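Local coordinates for alpha-L-rhamnosidase (Klebsiella oxytoca, PDB 4XHC), which hydrolyses terminal alpha-L-rhamnose residues from glycosides as a member of glycoside hydrolase family 78, at residues Ser364-Tyr377 against Ser422-Leu436. Numbering follows the deposited sequence.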
ATOM      1  N   SER A 364       6.831  -2.478 -37.895  1.00 46.84           N
ATOM      2  CA  SER A 364       7.433  -2.407 -39.221  1.00 47.61           C
ATOM      3  C   SER A 364       6.391  -2.348 -40.361  1.00 45.25           C
ATOM      4  O   SER A 364       6.739  -2.479 -41.534  1.00 45.07           O
ATOM      5  CB  SER A 364       8.353  -3.615 -39.420  1.00 49.46           C
ATOM      6  OG  SER A 364       7.584  -4.815 -39.530  1.00 52.70           O
ATOM      7  N   LEU A 365       5.117  -2.181 -40.033  1.00 43.04           N
ATOM      8  CA  LEU A 365       4.058  -2.272 -41.048  1.00 43.55           C
ATOM      9  C   LEU A 365       3.844  -0.919 -41.697  1.00 42.21           C
ATOM     10  O   LEU A 365       3.524   0.034 -41.013  1.00 39.01           O
ATOM     11  CB  LEU A 365       2.725  -2.748 -40.427  1.00 42.78           C
ATOM     12  CG  LEU A 365       1.466  -2.741 -41.312  1.00 42.77           C
ATOM     13  CD1 LEU A 365       1.634  -3.629 -42.540  1.00 43.39           C
ATOM     14  CD2 LEU A 365       0.249  -3.192 -40.530  1.00 41.82           C
ATOM     15  N   ASN A 366       4.018  -0.846 -43.012  1.00 43.61           N
ATOM     16  CA  ASN A 366       3.548   0.308 -43.755  1.00 46.28           C
ATOM     17  C   ASN A 366       2.047   0.232 -43.934  1.00 46.10           C
ATOM     18  O   ASN A 366       1.525  -0.750 -44.464  1.00 46.72           O
ATOM     19  CB  ASN A 366       4.194   0.424 -45.128  1.00 48.33           C
ATOM     20  CG  ASN A 366       3.730   1.669 -45.861  1.00 49.41           C
ATOM     21  OD1 ASN A 366       2.658   1.688 -46.475  1.00 49.49           O
ATOM     22  ND2 ASN A 366       4.508   2.739 -45.746  1.00 49.33           N
ATOM     23  N   LYS A 367       1.358   1.294 -43.545  1.00 46.86           N
ATOM     24  CA  LYS A 367      -0.090   1.222 -43.357  1.00 46.62           C
ATOM     25  C   LYS A 367      -0.957   1.782 -44.483  1.00 45.82           C
ATOM     26  O   LYS A 367      -2.173   1.711 -44.409  1.00 46.92           O
ATOM     27  CB  LYS A 367      -0.430   1.885 -42.024  1.00 46.00           C
ATOM     28  CG  LYS A 367      -0.080   0.967 -40.871  1.00 46.84           C
ATOM     29  CD  LYS A 367       0.213   1.720 -39.602  1.00 46.75           C
ATOM     30  CE  LYS A 367       0.509   0.747 -38.489  1.00 47.05           C
ATOM     31  NZ  LYS A 367       0.214   1.393 -37.189  1.00 49.32           N
ATOM     32  N   GLN A 368      -0.343   2.291 -45.539  1.00 46.61           N
ATOM     33  CA  GLN A 368      -1.091   2.980 -46.595  1.00 47.08           C
ATOM     34  C   GLN A 368      -2.168   2.133 -47.261  1.00 46.24           C
ATOM     35  O   GLN A 368      -3.302   2.556 -47.370  1.00 49.09           O
ATOM     36  CB  GLN A 368      -0.132   3.490 -47.655  1.00 48.68           C
ATOM     37  CG  GLN A 368      -0.819   3.982 -48.903  1.00 49.69           C
ATOM     38  CD  GLN A 368       0.157   4.590 -49.887  1.00 51.42           C
ATOM     39  OE1 GLN A 368       1.065   3.917 -50.396  1.00 52.02           O
ATOM     40  NE2 GLN A 368      -0.040   5.862 -50.185  1.00 52.15           N
ATOM     41  N   ALA A 369      -1.808   0.944 -47.723  1.00 48.10           N
ATOM     42  CA  ALA A 369      -2.754   0.085 -48.455  1.00 48.05           C
ATOM     43  C   ALA A 369      -3.905  -0.390 -47.567  1.00 47.02           C
ATOM     44  O   ALA A 369      -5.051  -0.398 -47.990  1.00 47.63           O
ATOM     45  CB  ALA A 369      -2.032  -1.109 -49.065  1.00 48.32           C
ATOM     46  N   ALA A 370      -3.588  -0.803 -46.342  1.00 46.68           N
ATOM     47  CA  ALA A 370      -4.610  -1.227 -45.392  1.00 45.16           C
ATOM     48  C   ALA A 370      -5.573  -0.092 -45.089  1.00 44.57           C
ATOM     49  O   ALA A 370      -6.772  -0.308 -45.032  1.00 44.73           O
ATOM     50  CB  ALA A 370      -3.972  -1.737 -44.107  1.00 44.82           C
ATOM     51  N   ALA A 371      -5.045   1.116 -44.899  1.00 44.71           N
ATOM     52  CA  ALA A 371      -5.874   2.298 -44.676  1.00 45.64           C
ATOM     53  C   ALA A 371      -6.794   2.599 -45.870  1.00 47.04           C
ATOM     54  O   ALA A 371      -7.953   2.961 -45.690  1.00 47.72           O
ATOM     55  CB  ALA A 371      -4.997   3.501 -44.379  1.00 47.64           C
ATOM     56  N   GLN A 372      -6.281   2.444 -47.083  1.00 47.87           N
ATOM     57  CA  GLN A 372      -7.098   2.599 -48.277  1.00 49.53           C
ATOM     58  C   GLN A 372      -8.281   1.633 -48.226  1.00 48.97           C
ATOM     59  O   GLN A 372      -9.412   2.005 -48.553  1.00 52.04           O
ATOM     60  CB  GLN A 372      -6.255   2.344 -49.529  1.00 50.76           C
ATOM     61  CG  GLN A 372      -6.983   2.549 -50.858  1.00 53.32           C
ATOM     62  CD  GLN A 372      -7.084   3.999 -51.296  1.00 54.44           C
ATOM     63  OE1 GLN A 372      -6.470   4.886 -50.715  1.00 55.36           O
ATOM     64  NE2 GLN A 372      -7.825   4.235 -52.369  1.00 57.52           N
ATOM     65  N   GLY A 373      -8.016   0.394 -47.827  1.00 46.45           N
ATOM     66  CA  GLY A 373      -9.052  -0.622 -47.718  1.00 46.30           C
ATOM     67  C   GLY A 373     -10.067  -0.304 -46.635  1.00 46.54           C
ATOM     68  O   GLY A 373     -11.258  -0.549 -46.796  1.00 46.85           O
ATOM     69  N   VAL A 374      -9.611   0.245 -45.521  1.00 46.44           N
ATOM     70  CA  VAL A 374     -10.535   0.580 -44.448  1.00 47.58           C
ATOM     71  C   VAL A 374     -11.468   1.702 -44.896  1.00 49.19           C
ATOM     72  O   VAL A 374     -12.659   1.682 -44.603  1.00 53.12           O
ATOM     73  CB  VAL A 374      -9.787   0.942 -43.150  1.00 47.23           C
ATOM     74  CG1 VAL A 374     -10.733   1.553 -42.123  1.00 46.95           C
ATOM     75  CG2 VAL A 374      -9.117  -0.300 -42.571  1.00 46.45           C
ATOM     76  N   LEU A 375     -10.927   2.665 -45.624  1.00 48.76           N
ATOM     77  CA  LEU A 375     -11.721   3.766 -46.135  1.00 49.77           C
ATOM     78  C   LEU A 375     -12.823   3.262 -47.060  1.00 51.02           C
ATOM     79  O   LEU A 375     -13.982   3.649 -46.928  1.00 51.83           O
ATOM     80  CB  LEU A 375     -10.821   4.762 -46.879  1.00 50.37           C
ATOM     81  CG  LEU A 375     -11.524   5.954 -47.526  1.00 50.86           C
ATOM     82  CD1 LEU A 375     -12.341   6.714 -46.493  1.00 50.61           C
ATOM     83  CD2 LEU A 375     -10.499   6.859 -48.184  1.00 51.77           C
ATOM     84  N   ILE A 376     -12.451   2.401 -47.999  1.00 51.34           N
ATOM     85  CA  ILE A 376     -13.402   1.852 -48.967  1.00 51.58           C
ATOM     86  C   ILE A 376     -14.451   0.974 -48.279  1.00 51.45           C
ATOM     87  O   ILE A 376     -15.619   0.987 -48.647  1.00 52.76           O
ATOM     88  CB  ILE A 376     -12.672   1.035 -50.052  1.00 51.70           C
ATOM     89  CG1 ILE A 376     -11.811   1.964 -50.911  1.00 51.91           C
ATOM     90  CG2 ILE A 376     -13.669   0.282 -50.927  1.00 53.43           C
ATOM     91  CD1 ILE A 376     -10.822   1.240 -51.797  1.00 52.11           C
ATOM     92  N   TYR A 377     -14.018   0.211 -47.282  1.00 51.08           N
ATOM     93  CA  TYR A 377     -14.918  -0.640 -46.505  1.00 52.02           C
ATOM     94  C   TYR A 377     -15.977   0.189 -45.783  1.00 53.26           C
ATOM     95  O   TYR A 377     -17.163  -0.154 -45.800  1.00 53.26           O
ATOM     96  CB  TYR A 377     -14.110  -1.462 -45.484  1.00 50.92           C
ATOM     97  CG  TYR A 377     -14.932  -2.441 -44.679  1.00 50.30           C
ATOM     98  CD1 TYR A 377     -15.508  -2.062 -43.479  1.00 50.47           C
ATOM     99  CD2 TYR A 377     -15.126  -3.750 -45.118  1.00 50.60           C
ATOM    100  CE1 TYR A 377     -16.268  -2.952 -42.743  1.00 52.05           C
ATOM    101  CE2 TYR A 377     -15.878  -4.647 -44.389  1.00 51.23           C
ATOM    102  CZ  TYR A 377     -16.447  -4.240 -43.202  1.00 52.70           C
ATOM    103  OH  TYR A 377     -17.201  -5.109 -42.458  1.00 54.52           O
ATOM    104  N   SER A 422       2.418  -1.443 -50.575  1.00 45.05           N
ATOM    105  CA  SER A 422       2.085  -0.324 -49.690  1.00 44.65           C
ATOM    106  C   SER A 422       3.306   0.581 -49.444  1.00 43.77           C
ATOM    107  O   SER A 422       4.402   0.101 -49.144  1.00 46.26           O
ATOM    108  CB  SER A 422       1.541  -0.872 -48.366  1.00 43.75           C
ATOM    109  OG  SER A 422       0.980   0.154 -47.559  1.00 43.91           O
ATOM    110  N   GLY A 423       3.103   1.888 -49.586  1.00 42.97           N
ATOM    111  CA  GLY A 423       4.149   2.881 -49.349  1.00 43.95           C
ATOM    112  C   GLY A 423       5.153   3.035 -50.471  1.00 44.19           C
ATOM    113  O   GLY A 423       5.183   2.245 -51.410  1.00 45.78           O
ATOM    114  N   ALA A 424       6.007   4.044 -50.339  1.00 45.20           N
ATOM    115  CA  ALA A 424       7.057   4.333 -51.318  1.00 46.46           C
ATOM    116  C   ALA A 424       8.045   3.188 -51.547  1.00 48.70           C
ATOM    117  O   ALA A 424       8.578   3.067 -52.635  1.00 50.89           O
ATOM    118  CB  ALA A 424       7.809   5.595 -50.925  1.00 47.07           C
ATOM    119  N   ARG A 425       8.288   2.347 -50.550  1.00 51.02           N
ATOM    120  CA  ARG A 425       9.176   1.191 -50.742  1.00 54.62           C
ATOM    121  C   ARG A 425       8.427  -0.115 -51.124  1.00 52.89           C
ATOM    122  O   ARG A 425       9.006  -1.200 -51.119  1.00 51.02           O
ATOM    123  CB  ARG A 425      10.065   1.001 -49.512  1.00 58.81           C
ATOM    124  CG  ARG A 425      11.378   1.751 -49.613  1.00 67.78           C
ATOM    125  CD  ARG A 425      12.000   2.028 -48.246  1.00 75.47           C
ATOM    126  NE  ARG A 425      11.945   0.859 -47.337  1.00 79.73           N
ATOM    127  CZ  ARG A 425      12.736  -0.218 -47.428  1.00 79.89           C
ATOM    128  NH1 ARG A 425      13.639  -0.315 -48.406  1.00 82.21           N
ATOM    129  NH2 ARG A 425      12.616  -1.206 -46.544  1.00 76.73           N
ATOM    130  N   ARG A 426       7.145  -0.001 -51.462  1.00 51.19           N
ATOM    131  CA  ARG A 426       6.374  -1.105 -52.058  1.00 51.60           C
ATOM    132  C   ARG A 426       6.422  -2.383 -51.230  1.00 50.03           C
ATOM    133  O   ARG A 426       6.699  -3.475 -51.740  1.00 49.48           O
ATOM    134  CB  ARG A 426       6.825  -1.375 -53.508  1.00 53.12           C
ATOM    135  CG  ARG A 426       6.598  -0.207 -54.463  1.00 52.50           C
ATOM    136  CD  ARG A 426       7.185  -0.473 -55.841  1.00 55.00           C
ATOM    137  NE  ARG A 426       6.477  -1.561 -56.518  1.00 55.52           N
ATOM    138  CZ  ARG A 426       5.302  -1.445 -57.137  1.00 52.43           C
ATOM    139  NH1 ARG A 426       4.669  -0.273 -57.189  1.00 50.35           N
ATOM    140  NH2 ARG A 426       4.749  -2.517 -57.701  1.00 51.42           N
ATOM    141  N   GLN A 427       6.124  -2.221 -49.950  1.00 49.85           N
ATOM    142  CA  GLN A 427       6.109  -3.327 -48.989  1.00 50.11           C
ATOM    143  C   GLN A 427       4.921  -4.248 -49.212  1.00 47.91           C
ATOM    144  O   GLN A 427       3.835  -3.778 -49.518  1.00 46.11           O
ATOM    145  CB  GLN A 427       6.028  -2.772 -47.564  1.00 49.19           C
ATOM    146  CG  GLN A 427       6.275  -3.797 -46.471  1.00 49.30           C
ATOM    147  CD  GLN A 427       5.846  -3.313 -45.099  1.00 48.97           C
ATOM    148  OE1 GLN A 427       4.665  -3.117 -44.843  1.00 49.40           O
ATOM    149  NE2 GLN A 427       6.802  -3.124 -44.212  1.00 49.66           N
ATOM    150  N   VAL A 428       5.147  -5.548 -49.014  1.00 48.94           N
ATOM    151  CA  VAL A 428       4.112  -6.575 -49.096  1.00 46.98           C
ATOM    152  C   VAL A 428       3.801  -7.136 -47.700  1.00 46.33           C
ATOM    153  O   VAL A 428       4.644  -7.809 -47.074  1.00 46.67           O
ATOM    154  CB  VAL A 428       4.561  -7.728 -50.013  1.00 48.84           C
ATOM    155  CG1 VAL A 428       3.450  -8.757 -50.170  1.00 49.50           C
ATOM    156  CG2 VAL A 428       4.974  -7.193 -51.374  1.00 49.04           C
ATOM    157  N   SER A 429       2.587  -6.871 -47.223  1.00 44.56           N
ATOM    158  CA  SER A 429       2.160  -7.298 -45.889  1.00 45.82           C
ATOM    159  C   SER A 429       0.904  -8.152 -45.966  1.00 45.13           C
ATOM    160  O   SER A 429       0.231  -8.178 -46.995  1.00 45.61           O
ATOM    161  CB  SER A 429       1.881  -6.076 -45.007  1.00 46.22           C
ATOM    162  OG  SER A 429       0.771  -5.309 -45.476  1.00 43.45           O
ATOM    163  N   TRP A 430       0.596  -8.864 -44.886  1.00 44.51           N
ATOM    164  CA  TRP A 430      -0.688  -9.567 -44.800  1.00 44.42           C
ATOM    165  C   TRP A 430      -1.832  -8.564 -44.696  1.00 44.64           C
ATOM    166  O   TRP A 430      -2.895  -8.763 -45.285  1.00 46.45           O
ATOM    167  CB  TRP A 430      -0.740 -10.483 -43.579  1.00 44.36           C
ATOM    168  CG  TRP A 430      -0.071 -11.784 -43.754  1.00 43.90           C
ATOM    169  CD1 TRP A 430       1.268 -12.013 -43.786  1.00 44.50           C
ATOM    170  CD2 TRP A 430      -0.699 -13.057 -43.888  1.00 43.15           C
ATOM    171  NE1 TRP A 430       1.515 -13.348 -43.943  1.00 44.63           N
ATOM    172  CE2 TRP A 430       0.323 -14.012 -44.005  1.00 43.65           C
ATOM    173  CE3 TRP A 430      -2.025 -13.484 -43.927  1.00 43.90           C
ATOM    174  CZ2 TRP A 430       0.065 -15.366 -44.154  1.00 44.51           C
ATOM    175  CZ3 TRP A 430      -2.282 -14.838 -44.073  1.00 45.54           C
ATOM    176  CH2 TRP A 430      -1.236 -15.764 -44.183  1.00 45.56           C
ATOM    177  N   ALA A 431      -1.617  -7.499 -43.934  1.00 44.31           N
ATOM    178  CA  ALA A 431      -2.675  -6.548 -43.652  1.00 45.76           C
ATOM    179  C   ALA A 431      -3.240  -5.903 -44.932  1.00 44.53           C
ATOM    180  O   ALA A 431      -4.454  -5.820 -45.116  1.00 45.51           O
ATOM    181  CB  ALA A 431      -2.168  -5.486 -42.694  1.00 47.24           C
ATOM    182  N   SER A 432      -2.358  -5.466 -45.814  1.00 43.80           N
ATOM    183  CA  SER A 432      -2.775  -4.870 -47.073  1.00 43.98           C
ATOM    184  C   SER A 432      -3.743  -5.767 -47.833  1.00 44.37           C
ATOM    185  O   SER A 432      -4.759  -5.297 -48.334  1.00 45.47           O
ATOM    186  CB  SER A 432      -1.559  -4.584 -47.958  1.00 44.17           C
ATOM    187  OG  SER A 432      -0.642  -3.718 -47.314  1.00 44.91           O
ATOM    188  N   GLN A 433      -3.431  -7.057 -47.911  1.00 44.72           N
ATOM    189  CA  GLN A 433      -4.238  -7.990 -48.710  1.00 45.51           C
ATOM    190  C   GLN A 433      -5.599  -8.199 -48.064  1.00 47.03           C
ATOM    191  O   GLN A 433      -6.628  -8.202 -48.729  1.00 49.85           O
ATOM    192  CB  GLN A 433      -3.556  -9.351 -48.845  1.00 45.36           C
ATOM    193  CG  GLN A 433      -2.053  -9.309 -49.061  1.00 45.86           C
ATOM    194  CD  GLN A 433      -1.636  -8.308 -50.115  1.00 45.21           C
ATOM    195  OE1 GLN A 433      -2.280  -8.192 -51.154  1.00 46.09           O
ATOM    196  NE2 GLN A 433      -0.550  -7.590 -49.858  1.00 44.00           N
ATOM    197  N   ILE A 434      -5.589  -8.375 -46.751  1.00 47.04           N
ATOM    198  CA  ILE A 434      -6.806  -8.655 -45.997  1.00 45.90           C
ATOM    199  C   ILE A 434      -7.802  -7.514 -46.167  1.00 44.45           C
ATOM    200  O   ILE A 434      -8.972  -7.752 -46.469  1.00 44.32           O
ATOM    201  CB  ILE A 434      -6.479  -8.867 -44.496  1.00 45.68           C
ATOM    202  CG1 ILE A 434      -5.706 -10.176 -44.301  1.00 45.10           C
ATOM    203  CG2 ILE A 434      -7.743  -8.896 -43.654  1.00 47.58           C
ATOM    204  CD1 ILE A 434      -5.000 -10.284 -42.967  1.00 44.74           C
ATOM    205  N   TRP A 435      -7.328  -6.282 -45.983  1.00 42.54           N
ATOM    206  CA  TRP A 435      -8.217  -5.126 -45.984  1.00 43.20           C
ATOM    207  C   TRP A 435      -8.707  -4.758 -47.370  1.00 43.10           C
ATOM    208  O   TRP A 435      -9.855  -4.354 -47.526  1.00 45.68           O
ATOM    209  CB  TRP A 435      -7.575  -3.917 -45.294  1.00 42.66           C
ATOM    210  CG  TRP A 435      -7.863  -3.906 -43.847  1.00 44.34           C
ATOM    211  CD1 TRP A 435      -6.987  -4.157 -42.822  1.00 44.06           C
ATOM    212  CD2 TRP A 435      -9.134  -3.687 -43.241  1.00 46.36           C
ATOM    213  NE1 TRP A 435      -7.639  -4.085 -41.616  1.00 45.24           N
ATOM    214  CE2 TRP A 435      -8.959  -3.800 -41.843  1.00 47.41           C
ATOM    215  CE3 TRP A 435     -10.411  -3.414 -43.740  1.00 47.75           C
ATOM    216  CZ2 TRP A 435     -10.018  -3.640 -40.939  1.00 51.32           C
ATOM    217  CZ3 TRP A 435     -11.469  -3.255 -42.838  1.00 50.47           C
ATOM    218  CH2 TRP A 435     -11.263  -3.368 -41.457  1.00 52.38           C
ATOM    219  N   LEU A 436      -7.865  -4.903 -48.381  1.00 41.70           N
ATOM    220  CA  LEU A 436      -8.307  -4.605 -49.746  1.00 42.79           C
ATOM    221  C   LEU A 436      -9.205  -5.702 -50.328  1.00 44.28           C
ATOM    222  O   LEU A 436      -9.958  -5.448 -51.265  1.00 48.47           O
ATOM    223  CB  LEU A 436      -7.116  -4.304 -50.656  1.00 40.36           C
ATOM    224  CG  LEU A 436      -6.471  -2.941 -50.368  1.00 39.79           C
ATOM    225  CD1 LEU A 436      -5.108  -2.823 -51.033  1.00 39.18           C
ATOM    226  CD2 LEU A 436      -7.368  -1.784 -50.796  1.00 40.57           C
TER
HETATM  227  O   HOH W   1       2.250  -2.933 -45.896  1.00 39.88           O
HETATM  228  O   HOH W   2      -0.799  -1.811 -45.531  1.00 45.50           O
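Trp435 packs against Ala370, Gly373, Val374 and Tyr377 as a knob in a hole. Its CB lies 3.7 Å from Ala370 O, and CG is near the same oxygen. Farther out, CD1 meets the methyl of Ala370. Val374 CG2 stands over the six-membered ring, 3.4 Å from the centroid, in a CH-pi contact with CD2, CE2, CE3, CZ2, CZ3 and CH2. NE1 is only loosely near this methyl. The ring edge at CZ3 meets the Tyr377 face near its rim, a T-shaped pair with planes at 84°. Leu436 CD2 rests on Gly373 CA.

The other end is mostly polar, though Leu365 packs CD1 on Ser429 CB and CD2 on Ala431 CB. Ser422 OG donates to Asn366 OD1 on a lone pair in the carbonyl plane. The same Ser422 OG accepts from Ala369 N at 2.9 Å, nearly straight (170°). With OG anti to the backbone N (chi1 -170°), the hydroxyl reaches both. Asn366 OD1 also takes Gln368 N from above its plane, a capping bond. The extended Gln427 grips the backbone on both sides of Leu365: NE2 donates to Ser364 O at 2.8 Å, and OE1 accepts from Asn366 N. One water links Gln427 OE1, Asn366 O and Ser429 OG, the N-cap of helix 430-438.

The loop into helix 430-438 is thus pinned to the start of helix 368-389. The axes of 368-377 and 430-436 approach to 7.7 Å, nearly parallel, consistent with the (alpha/alpha)6 barrel of GH78 enzymes. Helix 302-319 touches Val374 and Tyr377, helix 391-412 covers Ile376, and strand 419-420 meets Leu436.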